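Local coordinates for protein pseudopilin EpsI (Vibrio vulnificus, PDB 2RET) that probably serves, as a minor pseudopilin whose soluble periplasmic domain is modelled here, in type II secretion of proteases and toxins from the periplasm, at residues D67-A72 with I79-S84; K36-E41 with W49-A54. The protein carries 2 engineered substitutions. One frame throughout, in Å; residues are numbered along the deposited sequence.

Contact 1: D67-A72 with I79-S84; sequences DVSVAA and IITVRS
Asp-67 and Arg-83 pair at one end of an antiparallel beta hairpin, the last two strands of the sheet that packs on the long N-terminal helix in this pilin-like fold. Followed outward, Arg-83 starts with its CB already 3.2 Å from Asp-67 OD1. With CG anti to the backbone N (chi1 -178°), the chain first rises from the strand; CG and CD stay near the same OD1, and the bend at chi3 brings the NE/NH2 edge of the guanidinium alongside the Asp-67 carboxylate. Arg-83 NE then gives its hydrogen to Asp-67 OD1, and Arg-83 NH2 gives one to Asp-67 OD2, the latter bond 3.0 Å long and nearly straight at 173°. In this side-on, two-nitrogen salt bridge both oxygens lie close to the guanidinium plane and are met on their syn sides, but the carboxylate is turned 27° from that plane and NE stands further out of the carboxylate plane than NH2. Two bonds fix the rotation of both groups.

Beyond them, Val-68 and Val-82 form a hydrogen-bonded pair through both N-H groups, and on the helix-facing side Val-70 CB packs on Ile-80 CG2. At the far end a classic beta bulge sets Ile-79 and Ile-80 against Val-70: the carbonyl O of Val-70 takes a 2.7 Å bond from Ile-79 N and a weak one of 3.4 Å from Ile-80 N.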
loop_
_atom_site.group_PDB
_atom_site.type_symbol
_atom_site.label_atom_id
_atom_site.label_comp_id
_atom_site.label_asym_id
_atom_site.label_seq_id
_atom_site.Cartn_x
_atom_site.Cartn_y
_atom_site.Cartn_z
ATOM N N ASP A 67 13.614 15.357 -17.878
ATOM C CA ASP A 67 15.024 15.002 -17.976
ATOM C C ASP A 67 15.804 15.996 -17.161
ATOM O O ASP A 67 15.513 17.192 -17.176
ATOM C CB ASP A 67 15.510 15.072 -19.409
ATOM C CG ASP A 67 15.108 13.866 -20.223
ATOM O OD1 ASP A 67 15.026 12.749 -19.651
ATOM O OD2 ASP A 67 14.919 14.025 -21.450
ATOM N N VAL A 68 16.761 15.473 -16.417
ATOM C CA VAL A 68 17.786 16.242 -15.740
ATOM C C VAL A 68 19.107 15.859 -16.440
ATOM O O VAL A 68 19.480 14.677 -16.492
ATOM C CB VAL A 68 17.887 15.902 -14.244
ATOM C CG1 VAL A 68 18.998 16.761 -13.557
ATOM C CG2 VAL A 68 16.519 16.105 -13.526
ATOM N N SER A 69 19.775 16.858 -17.011
ATOM C CA SER A 69 21.064 16.665 -17.666
ATOM C C SER A 69 22.090 17.573 -16.999
ATOM O O SER A 69 21.749 18.656 -16.554
ATOM C CB SER A 69 20.953 16.937 -19.166
ATOM O OG SER A 69 20.452 18.220 -19.407
ATOM N N VAL A 70 23.328 17.093 -16.897
ATOM C CA VAL A 70 24.448 17.786 -16.240
ATOM C C VAL A 70 25.663 17.743 -17.187
ATOM O O VAL A 70 26.012 16.714 -17.770
ATOM C CB VAL A 70 24.759 17.217 -14.821
ATOM C CG1 VAL A 70 25.915 17.989 -14.123
ATOM C CG2 VAL A 70 23.491 17.233 -13.920
ATOM N N ALA A 71 26.253 18.916 -17.356
ATOM C CA ALA A 71 27.326 19.178 -18.307
ATOM C C ALA A 71 28.424 20.016 -17.622
ATOM O O ALA A 71 28.191 20.673 -16.580
ATOM C CB ALA A 71 26.765 19.889 -19.553
ATOM N N ALA A 72 29.617 19.988 -18.230
ATOM C CA ALA A 72 30.787 20.709 -17.745
ATOM C C ALA A 72 30.838 22.216 -18.138
ATOM O O ALA A 72 31.581 23.020 -17.546
ATOM C CB ALA A 72 32.016 19.956 -18.219
ATOM N N ILE A 79 27.272 15.113 -19.550
ATOM C CA ILE A 79 27.957 13.934 -19.112
ATOM C C ILE A 79 26.874 12.919 -18.780
ATOM O O ILE A 79 27.003 11.753 -19.101
ATOM C CB ILE A 79 28.852 14.257 -17.865
ATOM C CG1 ILE A 79 29.965 15.230 -18.264
ATOM C CG2 ILE A 79 29.403 12.984 -17.166
ATOM C CD1 ILE A 79 30.778 14.804 -19.490
ATOM N N ILE A 80 25.810 13.378 -18.131
ATOM C CA ILE A 80 24.719 12.495 -17.709
ATOM C C ILE A 80 23.353 13.107 -17.985
ATOM O O ILE A 80 23.150 14.302 -17.847
ATOM C CB ILE A 80 24.882 12.085 -16.201
ATOM C CG1 ILE A 80 23.804 11.074 -15.767
ATOM C CG2 ILE A 80 24.910 13.273 -15.334
ATOM C CD1 ILE A 80 24.051 9.679 -16.289
ATOM N N THR A 81 22.446 12.267 -18.451
ATOM C CA THR A 81 21.041 12.605 -18.540
ATOM C C THR A 81 20.236 11.478 -17.896
ATOM O O THR A 81 20.489 10.305 -18.158
ATOM C CB THR A 81 20.576 12.814 -19.992
ATOM O OG1 THR A 81 21.116 14.029 -20.490
ATOM C CG2 THR A 81 19.072 12.948 -20.054
ATOM N N VAL A 82 19.267 11.866 -17.053
ATOM C CA VAL A 82 18.369 10.944 -16.371
ATOM C C VAL A 82 16.932 11.431 -16.523
ATOM O O VAL A 82 16.616 12.607 -16.254
ATOM C CB VAL A 82 18.716 10.783 -14.869
ATOM C CG1 VAL A 82 17.779 9.764 -14.198
ATOM C CG2 VAL A 82 20.175 10.344 -14.695
ATOM N N ARG A 83 16.080 10.489 -16.941
ATOM C CA ARG A 83 14.627 10.705 -17.109
ATOM C C ARG A 83 13.910 10.181 -15.900
ATOM O O ARG A 83 14.230 9.109 -15.414
ATOM C CB ARG A 83 14.084 9.973 -18.350
ATOM C CG ARG A 83 12.585 10.214 -18.603
ATOM C CD ARG A 83 12.250 9.965 -20.053
ATOM N NE ARG A 83 12.906 10.926 -20.933
ATOM C CZ ARG A 83 12.809 10.931 -22.263
ATOM N NH1 ARG A 83 12.066 10.032 -22.900
ATOM N NH2 ARG A 83 13.448 11.859 -22.963
ATOM N N SER A 84 12.933 10.941 -15.419
ATOM C CA SER A 84 12.113 10.526 -14.301
ATOM C C SER A 84 10.668 10.822 -14.593
ATOM O O SER A 84 10.368 11.582 -15.476
ATOM C CB SER A 84 12.527 11.258 -13.035
ATOM O OG SER A 84 13.895 11.078 -12.839
#

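Contact 2: K36-E41 with W49-A54; sequences KASNGE and WYWKVA
The indole of Trp-51 lies flat over the backbone of Gly-40, the tight centre of this antiparallel hairpin between strands 38-44 and 47-56. With CG held between the backbone N and the carbonyl carbon (chi1 59°), the ring folds across to the neighbouring strand. Gly-40 N stands 3.3 Å above the Trp-51 ring plane, over its centre, and Gly-40 CA makes a CH-pi contact 3.9 Å from the centroid of the five-membered ring of Trp-51. Ser-38 OG meets the indole at its edge, 3.7 Å from Trp-51 CZ3, and also touches Val-53 CB at 3.4 Å. A water accepts from Trp-51 NE1 and donates to Glu-41 O, bridging the strands. Gly-40 and Trp-51 exchange two backbone hydrogen bonds, as do Ser-38 and Val-53.

The other face is looser and more exposed. Asn-39 CB and Lys-52 CG meet 3.8 Å apart, before the lysine end leads away. Glu-41 runs beside Tyr-50, its carboxylate plane 78° from the ring, with Glu-41 OE2 3.2 Å from Tyr-50 CE1. One face of the indole thus packs against the Asn-39 and Gly-40 backbone, while its N-H keeps a water as polar partner.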
loop_
_atom_site.group_PDB
_atom_site.type_symbol
_atom_site.label_atom_id
_atom_site.label_comp_id
_atom_site.label_asym_id
_atom_site.label_seq_id
_atom_site.Cartn_x
_atom_site.Cartn_y
_atom_site.Cartn_z
ATOM N N LYS A 36 8.804 22.631 -15.120
ATOM C CA LYS A 36 9.077 23.547 -16.221
ATOM C C LYS A 36 10.543 23.445 -16.605
ATOM O O LYS A 36 11.352 22.902 -15.845
ATOM C CB LYS A 36 8.708 24.989 -15.828
ATOM C CG LYS A 36 9.477 25.538 -14.615
ATOM C CD LYS A 36 8.785 26.780 -13.999
ATOM C CE LYS A 36 9.796 27.815 -13.495
ATOM N NZ LYS A 36 11.116 27.184 -13.092
ATOM N N ALA A 37 10.866 23.928 -17.801
ATOM C CA ALA A 37 12.256 24.061 -18.234
ATOM C C ALA A 37 12.958 25.014 -17.268
ATOM O O ALA A 37 12.461 26.120 -16.985
ATOM C CB ALA A 37 12.350 24.582 -19.680
ATOM N N SER A 38 14.074 24.542 -16.716
ATOM C CA SER A 38 14.921 25.357 -15.852
ATOM C C SER A 38 16.380 24.935 -15.967
ATOM O O SER A 38 16.694 23.894 -16.544
ATOM C CB SER A 38 14.460 25.256 -14.405
ATOM O OG SER A 38 14.379 23.898 -14.022
ATOM N N ASN A 39 17.257 25.767 -15.423
ATOM C CA ASN A 39 18.692 25.517 -15.447
ATOM C C ASN A 39 19.457 26.273 -14.368
ATOM O O ASN A 39 19.007 27.303 -13.830
ATOM C CB ASN A 39 19.278 25.863 -16.810
ATOM C CG ASN A 39 19.301 27.371 -17.072
ATOM O OD1 ASN A 39 20.300 28.027 -16.795
ATOM N ND2 ASN A 39 18.194 27.923 -17.571
ATOM N N GLY A 40 20.625 25.737 -14.044
ATOM C CA GLY A 40 21.531 26.407 -13.124
ATOM C C GLY A 40 22.875 25.698 -13.002
ATOM O O GLY A 40 23.257 24.876 -13.850
ATOM N N GLU A 41 23.528 26.001 -11.887
ATOM C CA GLU A 41 24.872 25.591 -11.562
ATOM C C GLU A 41 24.930 25.002 -10.171
ATOM O O GLU A 41 24.288 25.479 -9.280
ATOM C CB GLU A 41 25.803 26.783 -11.522
ATOM C CG GLU A 41 25.914 27.506 -12.780
ATOM C CD GLU A 41 26.822 28.692 -12.663
ATOM O OE1 GLU A 41 27.327 28.970 -11.550
ATOM O OE2 GLU A 41 27.046 29.333 -13.698
ATOM N N TRP A 49 29.212 22.564 -12.069
ATOM C CA TRP A 49 28.412 21.783 -12.986
ATOM C C TRP A 49 27.147 22.513 -13.447
ATOM O O TRP A 49 26.492 23.172 -12.670
ATOM C CB TRP A 49 28.008 20.481 -12.315
ATOM C CG TRP A 49 29.137 19.684 -11.818
ATOM C CD1 TRP A 49 29.659 19.715 -10.572
ATOM C CD2 TRP A 49 29.880 18.703 -12.539
ATOM N NE1 TRP A 49 30.689 18.833 -10.471
ATOM C CE2 TRP A 49 30.862 18.206 -11.667
ATOM C CE3 TRP A 49 29.858 18.257 -13.851
ATOM C CZ2 TRP A 49 31.768 17.240 -12.034
ATOM C CZ3 TRP A 49 30.789 17.295 -14.230
ATOM C CH2 TRP A 49 31.710 16.783 -13.313
ATOM N N TYR A 50 26.784 22.342 -14.709
ATOM C CA TYR A 50 25.659 23.051 -15.299
ATOM C C TYR A 50 24.505 22.082 -15.565
ATOM O O TYR A 50 24.585 21.235 -16.450
ATOM C CB TYR A 50 26.081 23.758 -16.576
ATOM C CG TYR A 50 27.141 24.798 -16.325
ATOM C CD1 TYR A 50 26.812 26.138 -16.177
ATOM C CD2 TYR A 50 28.478 24.433 -16.206
ATOM C CE1 TYR A 50 27.803 27.088 -15.915
ATOM C CE2 TYR A 50 29.465 25.368 -15.951
ATOM C CZ TYR A 50 29.128 26.680 -15.813
ATOM O OH TYR A 50 30.124 27.581 -15.567
ATOM N N TRP A 51 23.430 22.231 -14.791
ATOM C CA TRP A 51 22.310 21.354 -14.900
ATOM C C TRP A 51 21.175 22.000 -15.678
ATOM O O TRP A 51 21.056 23.205 -15.772
ATOM C CB TRP A 51 21.854 20.840 -13.523
ATOM C CG TRP A 51 21.449 21.913 -12.567
ATOM C CD1 TRP A 51 22.231 22.471 -11.610
ATOM C CD2 TRP A 51 20.170 22.572 -12.479
ATOM N NE1 TRP A 51 21.537 23.430 -10.928
ATOM C CE2 TRP A 51 20.267 23.521 -11.435
ATOM C CE3 TRP A 51 18.955 22.457 -13.182
ATOM C CZ2 TRP A 51 19.188 24.352 -11.054
ATOM C CZ3 TRP A 51 17.879 23.305 -12.817
ATOM C CH2 TRP A 51 18.015 24.233 -11.759
ATOM N N LYS A 52 20.343 21.150 -16.241
ATOM C CA LYS A 52 19.166 21.565 -16.963
ATOM C C LYS A 52 18.074 20.551 -16.666
ATOM O O LYS A 52 18.301 19.343 -16.758
ATOM C CB LYS A 52 19.434 21.555 -18.469
ATOM C CG LYS A 52 19.907 22.832 -19.024
ATOM C CD LYS A 52 20.353 22.689 -20.478
ATOM C CE LYS A 52 21.511 23.670 -20.765
ATOM N NZ LYS A 52 22.106 23.457 -22.120
ATOM N N VAL A 53 16.897 21.064 -16.317
ATOM C CA VAL A 53 15.653 20.292 -16.242
ATOM C C VAL A 53 14.792 20.605 -17.473
ATOM O O VAL A 53 14.550 21.760 -17.781
ATOM C CB VAL A 53 14.904 20.663 -14.954
ATOM C CG1 VAL A 53 13.566 19.938 -14.855
ATOM C CG2 VAL A 53 15.810 20.373 -13.751
ATOM N N ALA A 54 14.357 19.561 -18.174
ATOM C CA ALA A 54 13.524 19.659 -19.374
ATOM C C ALA A 54 12.321 18.694 -19.309
ATOM O O ALA A 54 12.527 17.483 -19.357
ATOM C CB ALA A 54 14.359 19.311 -20.613
HETATM O O HOH W 1 22.038 24.760 -8.060
#

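After helix 8-30 the chain enters strand 38-44, turns, and returns along 47-56, so contact 2 closes the first hairpin. It then passes through a loop into 63-71, turns again, and runs out along 80-87, where contact 1 closes the second. The two closures follow in series, neither nesting nor crossing. They meet at the middle of the four-stranded sheet, where strands 47-56 and 63-71 are neighbours: Asp-67 N probably bonds to Ala-54 O at 2.8 Å, and Tyr-50 N to Ala-71 O. Val-70 CG1 also packs on Trp-49 CB, and both side chains touch Val-20 of the helix, tying the two hairpins to it and to each other.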